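Local coordinates for protein O-succinylhomoserine sulfhydrylase (PDB 3NDN) that probably catalyses the pyridoxal-phosphate-dependent formation of L-homocysteine from O-succinyl-L-homoserine and hydrogen sulfide, a step in methionine biosynthesis, at residues Ala96-Thr102 with Gly238-Arg244; Ile185-Thr189 with Pro215-Asp219. All coordinates share one frame; numbering follows the deposited sequence.

Both contacts belong to the large cofactor-binding domain of this fold-type I pyridoxal-phosphate enzyme, with centres about 17 Å apart; their nearest atoms come within about 4 Å but do not touch. Contact 1 pairs strands 98-102 and 238-242 at one edge of the central seven-stranded sheet, where 98-102 is the outermost strand within the chain. Contact 2, nested in the chain between the two strands of contact 1, packs helix 185-194 on the turn that leads into strand 220-224. That strand joins them: it runs on from contact 2 and pairs with strand 238-242 of contact 1. Lys227, the predicted attachment site of the covalently bound cofactor, follows strand 220-224 in sequence, before strand 238-242.

Contact 1 (Ala96-Thr102 with Gly238-Arg244); sequences APAAFAT and GAILGDR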
loop_
_atom_site.group_PDB
_atom_site.type_symbol
_atom_site.label_atom_id
_atom_site.label_comp_id
_atom_site.label_asym_id
_atom_site.label_seq_id
_atom_site.Cartn_x
_atom_site.Cartn_y
_atom_site.Cartn_z
ATOM N N ALA A 96 -14.949 -24.288 -9.387
ATOM C CA ALA A 96 -16.306 -23.753 -9.564
ATOM C C ALA A 96 -16.477 -23.202 -10.993
ATOM O O ALA A 96 -15.471 -22.884 -11.634
ATOM C CB ALA A 96 -16.565 -22.637 -8.548
ATOM N N PRO A 97 -17.742 -23.082 -11.486
ATOM C CA PRO A 97 -17.994 -22.478 -12.808
ATOM C C PRO A 97 -17.714 -20.960 -12.893
ATOM O O PRO A 97 -17.331 -20.471 -13.963
ATOM C CB PRO A 97 -19.489 -22.791 -13.063
ATOM C CG PRO A 97 -19.816 -23.951 -12.114
ATOM C CD PRO A 97 -18.983 -23.646 -10.907
ATOM N N ALA A 98 -17.912 -20.226 -11.789
ATOM C CA ALA A 98 -17.738 -18.757 -11.768
ATOM C C ALA A 98 -17.583 -18.196 -10.338
ATOM O O ALA A 98 -17.851 -18.915 -9.358
ATOM C CB ALA A 98 -18.883 -18.056 -12.525
ATOM N N ALA A 99 -17.126 -16.938 -10.231
ATOM C CA ALA A 99 -16.799 -16.275 -8.942
ATOM C C ALA A 99 -17.021 -14.748 -8.941
ATOM O O ALA A 99 -16.898 -14.087 -9.990
ATOM C CB ALA A 99 -15.350 -16.570 -8.554
ATOM N N PHE A 100 -17.331 -14.197 -7.764
ATOM C CA PHE A 100 -17.484 -12.747 -7.549
ATOM C C PHE A 100 -16.923 -12.358 -6.173
ATOM O O PHE A 100 -17.314 -12.950 -5.163
ATOM C CB PHE A 100 -18.969 -12.324 -7.636
ATOM C CG PHE A 100 -19.169 -10.944 -8.254
ATOM C CD1 PHE A 100 -19.837 -10.799 -9.464
ATOM C CD2 PHE A 100 -18.646 -9.808 -7.637
ATOM C CE1 PHE A 100 -20.004 -9.535 -10.062
ATOM C CE2 PHE A 100 -18.810 -8.533 -8.220
ATOM C CZ PHE A 100 -19.490 -8.400 -9.434
ATOM N N ALA A 101 -15.998 -11.390 -6.136
ATOM C CA ALA A 101 -15.345 -10.943 -4.895
ATOM C C ALA A 101 -16.200 -9.919 -4.134
ATOM O O ALA A 101 -16.912 -9.134 -4.766
ATOM C CB ALA A 101 -13.947 -10.325 -5.213
ATOM N N THR A 102 -16.091 -9.908 -2.798
ATOM C CA THR A 102 -16.871 -8.982 -1.917
ATOM C C THR A 102 -15.986 -8.281 -0.851
ATOM O O THR A 102 -14.817 -8.641 -0.690
ATOM C CB THR A 102 -18.003 -9.725 -1.184
ATOM O OG1 THR A 102 -17.439 -10.616 -0.217
ATOM C CG2 THR A 102 -18.919 -10.531 -2.139
ATOM N N GLY A 238 -14.036 -11.268 0.926
ATOM C CA GLY A 238 -14.793 -12.534 0.776
ATOM C C GLY A 238 -15.065 -12.874 -0.670
ATOM O O GLY A 238 -14.620 -12.156 -1.571
ATOM N N ALA A 239 -15.807 -13.961 -0.903
ATOM C CA ALA A 239 -16.160 -14.345 -2.262
ATOM C C ALA A 239 -17.393 -15.239 -2.322
ATOM O O ALA A 239 -17.668 -15.998 -1.384
ATOM C CB ALA A 239 -14.975 -15.056 -2.956
ATOM N N ILE A 240 -18.093 -15.159 -3.453
ATOM C CA ILE A 240 -19.224 -16.058 -3.768
ATOM C C ILE A 240 -18.887 -16.908 -5.005
ATOM O O ILE A 240 -18.586 -16.362 -6.071
ATOM C CB ILE A 240 -20.517 -15.262 -4.038
ATOM C CG1 ILE A 240 -20.816 -14.283 -2.886
ATOM C CG2 ILE A 240 -21.716 -16.221 -4.280
ATOM C CD1 ILE A 240 -21.742 -13.115 -3.264
ATOM N N LEU A 241 -18.972 -18.236 -4.877
ATOM C CA LEU A 241 -18.757 -19.133 -6.035
ATOM C C LEU A 241 -20.011 -19.983 -6.380
ATOM O O LEU A 241 -20.655 -20.523 -5.475
ATOM C CB LEU A 241 -17.521 -20.024 -5.828
ATOM C CG LEU A 241 -16.172 -19.326 -5.523
ATOM C CD1 LEU A 241 -15.933 -19.256 -4.010
ATOM C CD2 LEU A 241 -15.018 -20.060 -6.198
ATOM N N GLY A 242 -20.339 -20.077 -7.678
ATOM C CA GLY A 242 -21.536 -20.818 -8.174
ATOM C C GLY A 242 -21.667 -20.871 -9.708
ATOM O O GLY A 242 -20.686 -20.651 -10.426
ATOM N N ASP A 243 -22.864 -21.203 -10.204
ATOM C CA ASP A 243 -23.117 -21.348 -11.653
ATOM C C ASP A 243 -23.030 -19.987 -12.360
ATOM O O ASP A 243 -23.336 -18.957 -11.756
ATOM C CB ASP A 243 -24.512 -21.945 -11.911
ATOM C CG ASP A 243 -24.646 -23.395 -11.450
ATOM O OD1 ASP A 243 -23.665 -24.161 -11.487
ATOM O OD2 ASP A 243 -25.773 -23.788 -11.070
ATOM N N ARG A 244 -22.632 -19.995 -13.631
ATOM C CA ARG A 244 -22.535 -18.758 -14.434
ATOM C C ARG A 244 -23.810 -17.893 -14.427
ATOM O O ARG A 244 -23.721 -16.672 -14.258
ATOM C CB ARG A 244 -22.085 -19.043 -15.877
ATOM C CG ARG A 244 -21.827 -17.754 -16.716
ATOM C CD ARG A 244 -21.853 -17.990 -18.239
ATOM N NE ARG A 244 -22.811 -19.032 -18.633
ATOM C CZ ARG A 244 -24.121 -18.851 -18.820
ATOM N NH1 ARG A 244 -24.685 -17.652 -18.667
ATOM N NH2 ARG A 244 -24.877 -19.888 -19.157
#
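Thr102 lays its side chain over the backbone of Gly238, Thr102 OG1 coming within 3.4 Å of Gly238 CA. With chi1 at 69°, OG1 sits between the residue's own N and carbonyl carbon and gives its hydrogen bond to Ser104 O, while Thr102 CG2 is left to meet Ile240 CD1 at 4.0 Å, the two side chains crossing at about a right angle. On the other face Leu241 CD2 touches Ala96 CB at 3.8 Å and Leu241 CG lies 4.2 Å from Ala99 CB. The strands are antiparallel. Phe100 and Ile240 form a hydrogen-bonded pair, with Phe100 N to Ile240 O 3.0 Å and Ile240 N to Phe100 O 2.9 Å, both donors in the carbonyl plane. Thr102 and Gly238 also bond both ways, but there each N lies 55° out of the acceptor's carbonyl plane. Strand 238-242 is bonded on its other side to strand 220-224, whereas on the outer side of 98-102 Ala101 N turns to Glu87 OE2. Backbone bonds thus join the two strands, and their faces differ: alanines with Leu241 form the one toward helix 81-94, the bulkier Ile240, Phe100 and Thr102 the one toward helices 105-114 and 244-258.

Contact 2 (Ile185-Thr189 with Pro215-Asp219); sequences IAAVT and PLGVD
Thr189 reaches from helix 185-194 toward the turn before strand 220-224, and its nearest partner across the contact differs from atom to atom. Thr189 CB stands 4.1 Å from Leu216 O. Of the two branches, the methyl points to the turn, Thr189 CG2 pressing on Gly217 O at 3.3 Å. The hydroxyl takes the other course: chi1 of -66° puts Thr189 OG1 beside the residue's own backbone N, from where it donates back to Ile185 O at 2.9 Å. That carbonyl also accepts from Thr189 N, and the hydroxyl approaches from above the carbonyl plane, 41° out of it. Thr189 OG1 has Val218 CG2 beside it at 4.0 Å. One helical turn earlier, Ile185 carries most of the apolar contact: Ile185 CG2 meets Val218 CG2 at 3.6 Å and Leu216 CB at 4.2 Å, crossing the leucine at about a right angle. Gly217, in a left-handed backbone conformation, carries the chain past the threonine methyl. Ile185 also rests on Phe172 and Val218 on Leu201, both residues of the central sheet. No hydrogen bond crosses between 185-189 and 215-219: the threonine hydroxyl is satisfied within its helix, so these two segments meet by van der Waals packing, and the polar tie to the same helix comes from Asp219 OD2, which bonds His193 as well as Val199 N.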
loop_
_atom_site.group_PDB
_atom_site.type_symbol
_atom_site.label_atom_id
_atom_site.label_comp_id
_atom_site.label_asym_id
_atom_site.label_seq_id
_atom_site.Cartn_x
_atom_site.Cartn_y
_atom_site.Cartn_z
ATOM N N ILE A 185 -23.147 -33.521 4.246
ATOM C CA ILE A 185 -23.327 -32.695 3.016
ATOM C C ILE A 185 -24.113 -33.418 1.896
ATOM O O ILE A 185 -25.103 -32.878 1.387
ATOM C CB ILE A 185 -21.978 -32.113 2.476
ATOM C CG1 ILE A 185 -21.304 -31.209 3.518
ATOM C CG2 ILE A 185 -22.174 -31.327 1.151
ATOM C CD1 ILE A 185 -19.809 -30.889 3.190
ATOM N N ALA A 186 -23.684 -34.627 1.520
ATOM C CA ALA A 186 -24.361 -35.375 0.443
ATOM C C ALA A 186 -25.836 -35.693 0.747
ATOM O O ALA A 186 -26.689 -35.595 -0.134
ATOM C CB ALA A 186 -23.605 -36.649 0.087
ATOM N N ALA A 187 -26.133 -36.078 1.987
ATOM C CA ALA A 187 -27.508 -36.427 2.355
ATOM C C ALA A 187 -28.428 -35.192 2.387
ATOM O O ALA A 187 -29.568 -35.247 1.919
ATOM C CB ALA A 187 -27.530 -37.182 3.683
ATOM N N VAL A 188 -27.934 -34.077 2.924
ATOM C CA VAL A 188 -28.731 -32.845 2.962
ATOM C C VAL A 188 -28.948 -32.284 1.541
ATOM O O VAL A 188 -30.044 -31.818 1.218
ATOM C CB VAL A 188 -28.116 -31.776 3.913
ATOM C CG1 VAL A 188 -28.794 -30.409 3.734
ATOM C CG2 VAL A 188 -28.211 -32.251 5.365
ATOM N N THR A 189 -27.923 -32.369 0.696
ATOM C CA THR A 189 -28.009 -31.900 -0.701
ATOM C C THR A 189 -29.097 -32.679 -1.494
ATOM O O THR A 189 -29.850 -32.091 -2.294
ATOM C CB THR A 189 -26.624 -31.985 -1.405
ATOM O OG1 THR A 189 -25.710 -31.057 -0.794
ATOM C CG2 THR A 189 -26.731 -31.621 -2.881
ATOM N N PRO A 215 -18.075 -31.275 -5.921
ATOM C CA PRO A 215 -18.267 -32.705 -6.295
ATOM C C PRO A 215 -19.417 -33.432 -5.577
ATOM O O PRO A 215 -19.869 -34.490 -6.042
ATOM C CB PRO A 215 -16.929 -33.353 -5.924
ATOM C CG PRO A 215 -15.925 -32.235 -6.032
ATOM C CD PRO A 215 -16.668 -30.996 -5.557
ATOM N N LEU A 216 -19.888 -32.874 -4.459
ATOM C CA LEU A 216 -20.960 -33.480 -3.677
ATOM C C LEU A 216 -22.326 -32.883 -4.037
ATOM O O LEU A 216 -23.350 -33.258 -3.454
ATOM C CB LEU A 216 -20.665 -33.372 -2.174
ATOM C CG LEU A 216 -19.455 -34.162 -1.656
ATOM C CD1 LEU A 216 -19.014 -33.678 -0.278
ATOM C CD2 LEU A 216 -19.725 -35.663 -1.641
ATOM N N GLY A 217 -22.327 -31.970 -5.011
ATOM C CA GLY A 217 -23.555 -31.388 -5.547
ATOM C C GLY A 217 -24.034 -30.099 -4.897
ATOM O O GLY A 217 -25.189 -29.701 -5.085
ATOM N N VAL A 218 -23.165 -29.447 -4.125
ATOM C CA VAL A 218 -23.500 -28.145 -3.542
ATOM C C VAL A 218 -23.593 -27.133 -4.704
ATOM O O VAL A 218 -22.827 -27.226 -5.665
ATOM C CB VAL A 218 -22.458 -27.732 -2.466
ATOM C CG1 VAL A 218 -22.611 -26.307 -2.057
ATOM C CG2 VAL A 218 -22.575 -28.634 -1.234
ATOM N N ASP A 219 -24.536 -26.193 -4.623
ATOM C CA ASP A 219 -24.761 -25.222 -5.702
ATOM C C ASP A 219 -23.898 -23.957 -5.589
ATOM O O ASP A 219 -23.500 -23.384 -6.604
ATOM C CB ASP A 219 -26.242 -24.831 -5.764
ATOM C CG ASP A 219 -27.150 -26.043 -5.978
ATOM O OD1 ASP A 219 -27.331 -26.446 -7.147
ATOM O OD2 ASP A 219 -27.643 -26.601 -4.968
#